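Local coordinates for type III chaperone protein ShcA (Pseudomonas syringae pv. tomato, PDB 4G6T), which probably acts as a class I type III secretion chaperone of the CesT family that binds its cognate effector before export, at residues 55-67 and 114-128. Numbering follows the deposited sequence.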
loop_
_atom_site.group_PDB
_atom_site.type_symbol
_atom_site.label_atom_id
_atom_site.label_comp_id
_atom_site.label_asym_id
_atom_site.label_seq_id
_atom_site.Cartn_x
_atom_site.Cartn_y
_atom_site.Cartn_z
ATOM N N LEU A 55 -2.779 2.811 -5.845
ATOM C CA LEU A 55 -3.391 3.165 -4.546
ATOM C C LEU A 55 -2.462 2.830 -3.422
ATOM O O LEU A 55 -1.886 1.736 -3.428
ATOM C CB LEU A 55 -4.693 2.470 -4.368
ATOM C CG LEU A 55 -5.742 2.769 -5.457
ATOM C CD1 LEU A 55 -6.842 1.753 -5.486
ATOM C CD2 LEU A 55 -6.186 4.196 -5.267
ATOM N N LEU A 56 -2.352 3.758 -2.503
ATOM C CA LEU A 56 -1.695 3.547 -1.203
ATOM C C LEU A 56 -2.805 3.438 -0.188
ATOM O O LEU A 56 -3.642 4.368 -0.057
ATOM C CB LEU A 56 -0.796 4.694 -0.873
ATOM C CG LEU A 56 0.482 4.954 -1.652
ATOM C CD1 LEU A 56 0.300 4.795 -3.166
ATOM C CD2 LEU A 56 1.133 6.270 -1.347
ATOM N N ILE A 57 -2.864 2.352 0.573
ATOM C CA ILE A 57 -3.959 2.088 1.466
ATOM C C ILE A 57 -3.405 1.727 2.819
ATOM O O ILE A 57 -2.456 0.930 2.912
ATOM C CB ILE A 57 -4.840 0.939 1.018
ATOM C CG1 ILE A 57 -5.242 1.063 -0.485
ATOM C CG2 ILE A 57 -6.124 0.839 1.862
ATOM C CD1 ILE A 57 -5.916 -0.124 -1.122
ATOM N N GLY A 58 -3.926 2.349 3.858
ATOM C CA GLY A 58 -3.448 2.111 5.200
ATOM C C GLY A 58 -4.534 1.793 6.171
ATOM O O GLY A 58 -5.653 2.285 6.083
ATOM N N LEU A 59 -4.212 0.981 7.181
ATOM C CA LEU A 59 -5.152 0.651 8.280
ATOM C C LEU A 59 -5.153 1.758 9.291
ATOM O O LEU A 59 -4.147 2.083 9.863
ATOM C CB LEU A 59 -4.758 -0.684 8.958
ATOM C CG LEU A 59 -5.586 -0.991 10.211
ATOM C CD1 LEU A 59 -7.077 -1.107 9.974
ATOM C CD2 LEU A 59 -5.079 -2.334 10.836
ATOM N N LEU A 60 -6.312 2.444 9.486
ATOM C CA LEU A 60 -6.418 3.516 10.460
ATOM C C LEU A 60 -6.842 2.887 11.792
ATOM O O LEU A 60 -7.551 1.892 11.788
ATOM C CB LEU A 60 -7.499 4.531 10.043
ATOM C CG LEU A 60 -7.026 5.630 9.163
ATOM C CD1 LEU A 60 -8.311 6.398 8.796
ATOM C CD2 LEU A 60 -5.942 6.558 9.654
ATOM N N GLU A 61 -6.474 3.495 12.885
ATOM C CA GLU A 61 -6.862 2.998 14.214
ATOM C C GLU A 61 -7.235 4.160 15.103
ATOM O O GLU A 61 -6.562 4.483 16.058
ATOM C CB GLU A 61 -5.734 2.112 14.821
ATOM C CG GLU A 61 -5.541 0.743 14.119
ATOM C CD GLU A 61 -4.899 -0.346 15.013
ATOM O OE1 GLU A 61 -4.223 0.035 16.028
ATOM O OE2 GLU A 61 -5.086 -1.577 14.708
ATOM N N PRO A 62 -8.357 4.847 14.779
ATOM C CA PRO A 62 -8.835 5.938 15.625
ATOM C C PRO A 62 -9.293 5.436 17.013
ATOM O O PRO A 62 -9.791 4.345 17.098
ATOM C CB PRO A 62 -10.022 6.497 14.819
ATOM C CG PRO A 62 -10.475 5.423 13.941
ATOM C CD PRO A 62 -9.271 4.557 13.670
ATOM N N HIS A 63 -9.137 6.263 18.040
ATOM C CA HIS A 63 -9.815 6.034 19.340
ATOM C C HIS A 63 -11.272 5.681 19.123
ATOM O O HIS A 63 -12.004 6.366 18.382
ATOM C CB HIS A 63 -9.673 7.272 20.226
ATOM C CG HIS A 63 -9.974 7.006 21.664
ATOM N ND1 HIS A 63 -11.109 6.387 22.058
ATOM C CD2 HIS A 63 -9.231 7.257 22.816
ATOM C CE1 HIS A 63 -11.097 6.247 23.398
ATOM N NE2 HIS A 63 -9.952 6.794 23.865
ATOM N N LYS A 64 -11.691 4.595 19.773
ATOM C CA LYS A 64 -13.064 4.102 19.819
ATOM C C LYS A 64 -14.131 5.197 20.015
ATOM O O LYS A 64 -15.259 5.056 19.544
ATOM C CB LYS A 64 -13.134 3.068 20.966
ATOM C CG LYS A 64 -14.491 2.437 21.257
ATOM C CD LYS A 64 -15.064 1.660 20.075
ATOM C CE LYS A 64 -16.386 0.991 20.447
ATOM N NZ LYS A 64 -16.677 -0.186 19.586
ATOM N N ASP A 65 -13.763 6.303 20.654
ATOM C CA ASP A 65 -14.718 7.366 20.997
ATOM C C ASP A 65 -14.455 8.688 20.254
ATOM O O ASP A 65 -14.984 9.746 20.658
ATOM C CB ASP A 65 -14.660 7.647 22.511
ATOM C CG ASP A 65 -15.058 6.440 23.372
ATOM O OD1 ASP A 65 -15.999 5.689 23.009
ATOM O OD2 ASP A 65 -14.433 6.274 24.444
ATOM N N ILE A 66 -13.613 8.664 19.207
ATOM C CA ILE A 66 -13.491 9.829 18.333
ATOM C C ILE A 66 -14.867 9.980 17.720
ATOM O O ILE A 66 -15.412 9.008 17.250
ATOM C CB ILE A 66 -12.448 9.652 17.213
ATOM C CG1 ILE A 66 -11.043 9.711 17.780
ATOM C CG2 ILE A 66 -12.527 10.805 16.229
ATOM C CD1 ILE A 66 -10.523 11.124 17.938
ATOM N N PRO A 67 -15.437 11.190 17.784
ATOM C CA PRO A 67 -16.777 11.374 17.225
ATOM C C PRO A 67 -16.741 11.121 15.714
ATOM O O PRO A 67 -15.765 11.525 15.074
ATOM C CB PRO A 67 -17.084 12.848 17.489
ATOM C CG PRO A 67 -16.137 13.291 18.530
ATOM C CD PRO A 67 -14.919 12.415 18.393
ATOM N N GLU A 114 4.424 10.512 -0.921
ATOM C CA GLU A 114 3.075 10.173 -0.656
ATOM C C GLU A 114 2.928 9.080 0.405
ATOM O O GLU A 114 1.994 9.115 1.210
ATOM C CB GLU A 114 2.289 9.791 -1.904
ATOM C CG GLU A 114 2.207 10.963 -2.888
ATOM C CD GLU A 114 1.200 12.017 -2.492
ATOM O OE1 GLU A 114 0.443 11.895 -1.478
ATOM O OE2 GLU A 114 1.202 13.033 -3.227
ATOM N N MET A 115 3.853 8.120 0.449
ATOM C CA MET A 115 3.802 7.111 1.500
ATOM C C MET A 115 4.062 7.775 2.839
ATOM O O MET A 115 3.354 7.462 3.777
ATOM C CB MET A 115 4.851 6.073 1.187
ATOM C CG MET A 115 4.330 5.071 0.232
ATOM S SD MET A 115 5.525 3.746 -0.122
ATOM C CE MET A 115 5.826 3.375 1.654
ATOM N N ALA A 116 5.048 8.632 2.923
ATOM C CA ALA A 116 5.352 9.339 4.223
ATOM C C ALA A 116 4.128 10.157 4.626
ATOM O O ALA A 116 3.735 10.208 5.792
ATOM C CB ALA A 116 6.547 10.175 4.126
ATOM N N GLY A 117 3.500 10.797 3.659
ATOM C CA GLY A 117 2.280 11.581 3.967
ATOM C C GLY A 117 1.185 10.734 4.541
ATOM O O GLY A 117 0.446 11.143 5.493
ATOM N N LEU A 118 0.954 9.581 3.967
ATOM C CA LEU A 118 -0.047 8.707 4.417
ATOM C C LEU A 118 0.263 8.243 5.820
ATOM O O LEU A 118 -0.641 8.100 6.624
ATOM C CB LEU A 118 -0.206 7.497 3.458
ATOM C CG LEU A 118 -1.227 6.469 3.774
ATOM C CD1 LEU A 118 -2.578 7.128 3.759
ATOM C CD2 LEU A 118 -1.156 5.255 2.890
ATOM N N LEU A 119 1.526 7.866 6.046
ATOM C CA LEU A 119 1.924 7.381 7.357
ATOM C C LEU A 119 1.711 8.415 8.414
ATOM O O LEU A 119 1.271 8.029 9.529
ATOM C CB LEU A 119 3.393 6.896 7.322
ATOM C CG LEU A 119 3.553 5.583 6.550
ATOM C CD1 LEU A 119 5.016 5.408 6.066
ATOM C CD2 LEU A 119 3.045 4.335 7.228
ATOM N N GLU A 120 2.093 9.645 8.144
ATOM C CA GLU A 120 1.936 10.693 9.168
ATOM C C GLU A 120 0.443 10.976 9.423
ATOM O O GLU A 120 0.044 11.251 10.586
ATOM C CB GLU A 120 2.745 11.880 8.877
ATOM C CG GLU A 120 4.296 11.612 8.895
ATOM C CD GLU A 120 4.767 10.739 10.088
ATOM O OE1 GLU A 120 4.577 11.164 11.245
ATOM O OE2 GLU A 120 5.235 9.597 9.914
ATOM N N TRP A 121 -0.398 10.894 8.401
ATOM C CA TRP A 121 -1.858 10.975 8.550
ATOM C C TRP A 121 -2.385 9.887 9.431
ATOM O O TRP A 121 -3.153 10.141 10.387
ATOM C CB TRP A 121 -2.472 10.925 7.124
ATOM C CG TRP A 121 -3.963 10.812 6.943
ATOM C CD1 TRP A 121 -4.691 9.726 6.511
ATOM C CD2 TRP A 121 -4.931 11.880 7.067
ATOM N NE1 TRP A 121 -6.016 10.081 6.320
ATOM C CE2 TRP A 121 -6.169 11.361 6.633
ATOM C CE3 TRP A 121 -4.826 13.211 7.421
ATOM C CZ2 TRP A 121 -7.335 12.169 6.629
ATOM C CZ3 TRP A 121 -5.977 13.993 7.423
ATOM C CH2 TRP A 121 -7.193 13.439 7.064
ATOM N N MET A 122 -1.960 8.640 9.206
ATOM C CA MET A 122 -2.288 7.487 10.046
ATOM C C MET A 122 -1.841 7.746 11.482
ATOM O O MET A 122 -2.591 7.476 12.409
ATOM C CB MET A 122 -1.631 6.250 9.450
ATOM C CG MET A 122 -2.322 5.827 8.152
ATOM S SD MET A 122 -1.359 4.693 7.157
ATOM C CE MET A 122 -1.415 3.216 8.251
ATOM N N ARG A 123 -0.649 8.258 11.635
ATOM C CA ARG A 123 -0.094 8.493 12.986
ATOM C C ARG A 123 -1.001 9.484 13.712
ATOM O O ARG A 123 -1.367 9.249 14.875
ATOM C CB ARG A 123 1.330 8.984 12.917
ATOM C CG ARG A 123 1.974 9.074 14.296
ATOM C CD ARG A 123 3.368 9.658 14.289
ATOM N NE ARG A 123 4.180 9.127 13.205
ATOM C CZ ARG A 123 4.752 7.924 13.146
ATOM N NH1 ARG A 123 4.628 7.022 14.115
ATOM N NH2 ARG A 123 5.438 7.608 12.060
ATOM N N GLY A 124 -1.368 10.550 13.025
ATOM C CA GLY A 124 -2.208 11.605 13.664
ATOM C C GLY A 124 -3.512 11.038 14.107
ATOM O O GLY A 124 -4.000 11.315 15.249
ATOM N N TRP A 125 -4.182 10.234 13.287
ATOM C CA TRP A 125 -5.481 9.683 13.662
ATOM C C TRP A 125 -5.416 8.702 14.801
ATOM O O TRP A 125 -6.353 8.511 15.547
ATOM C CB TRP A 125 -6.185 9.025 12.458
ATOM C CG TRP A 125 -6.788 10.098 11.563
ATOM C CD1 TRP A 125 -6.345 10.517 10.336
ATOM C CD2 TRP A 125 -7.917 10.997 11.911
ATOM N NE1 TRP A 125 -7.118 11.574 9.883
ATOM C CE2 TRP A 125 -8.044 11.927 10.803
ATOM C CE3 TRP A 125 -8.773 11.103 13.013
ATOM C CZ2 TRP A 125 -9.040 12.915 10.767
ATOM C CZ3 TRP A 125 -9.761 12.109 12.971
ATOM C CH2 TRP A 125 -9.880 12.984 11.882
ATOM N N ARG A 126 -4.305 7.995 14.905
ATOM C CA ARG A 126 -4.258 6.892 15.841
ATOM C C ARG A 126 -4.136 7.486 17.196
ATOM O O ARG A 126 -4.541 6.854 18.181
ATOM C CB ARG A 126 -3.010 6.025 15.565
ATOM C CG ARG A 126 -2.902 4.797 16.428
ATOM C CD ARG A 126 -1.599 4.048 16.164
ATOM N NE ARG A 126 -1.756 2.718 16.720
ATOM C CZ ARG A 126 -1.900 2.423 18.033
ATOM N NH1 ARG A 126 -1.887 3.374 19.011
ATOM N NH2 ARG A 126 -2.049 1.142 18.391
ATOM N N GLU A 127 -3.479 8.607 17.277
ATOM C CA GLU A 127 -3.281 9.218 18.579
ATOM C C GLU A 127 -4.171 10.415 18.875
ATOM O O GLU A 127 -4.056 11.004 19.938
ATOM C CB GLU A 127 -1.813 9.564 18.710
ATOM C CG GLU A 127 -1.352 10.738 17.893
ATOM C CD GLU A 127 -1.033 11.924 18.747
ATOM O OE1 GLU A 127 -1.307 13.060 18.285
ATOM O OE2 GLU A 127 -0.497 11.740 19.880
ATOM N N ALA A 128 -5.064 10.781 17.958
ATOM C CA ALA A 128 -5.957 11.923 18.180
ATOM C C ALA A 128 -6.836 11.662 19.409
ATOM O O ALA A 128 -7.063 10.501 19.752
ATOM C CB ALA A 128 -6.809 12.208 16.939
HETATM O O HOH W 1 -4.400 5.333 12.546
HETATM O O HOH W 2 -7.588 8.386 17.902
#
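With CG of Met122 anti to its own carbonyl carbon and the chain bent at its last torsion (chi3 68°), the methyl CE is carried over the backbone of Gly58 and Leu59, while Arg126, with CG anti to the backbone N (chi1 -176°) and its chain extended as far as NE, runs alongside Glu61 in the same direction. The contact belongs to the alpha/beta fold of the CesT-family chaperones: the C-terminal helix lies along one face of the antiparallel sheet, running in nearly the same direction as strand 55-59, and then follows the loop that leaves this strand. Gly58 has no side chain, and this lets the thioether lie close, SD 3.9 Å from Gly58 CA and CE 3.4 Å from Leu59 O. Earlier along the helix, Leu56 reaches with CD2 toward CB of Glu114 and CG of Met115, and its CB meets Leu118 CD2; the carboxylate of Glu114 turns off to Gln99 on the adjoining strand. Leu60 sets CD2 against CB of Trp125 (3.7 Å) and beside Met122, and Leu86 of strand 85-88 touches the side chains of both Leu60 and Trp125. Ile66 CG2 comes to the edge of the indole at CZ3. No direct hydrogen bond joins the two segments. One water instead links Glu61 N to Met122 O. The salt bridge from Glu61 OE1 to Arg126 NH2 is long, 3.4 Å, with carboxylate and guanidinium planes 40° apart, and Arg126 CA-H points at Glu61 O. At the end of the helix a second water accepts from His63 N and donates to Trp125 O and, at 2.9 Å, to Ala128 O.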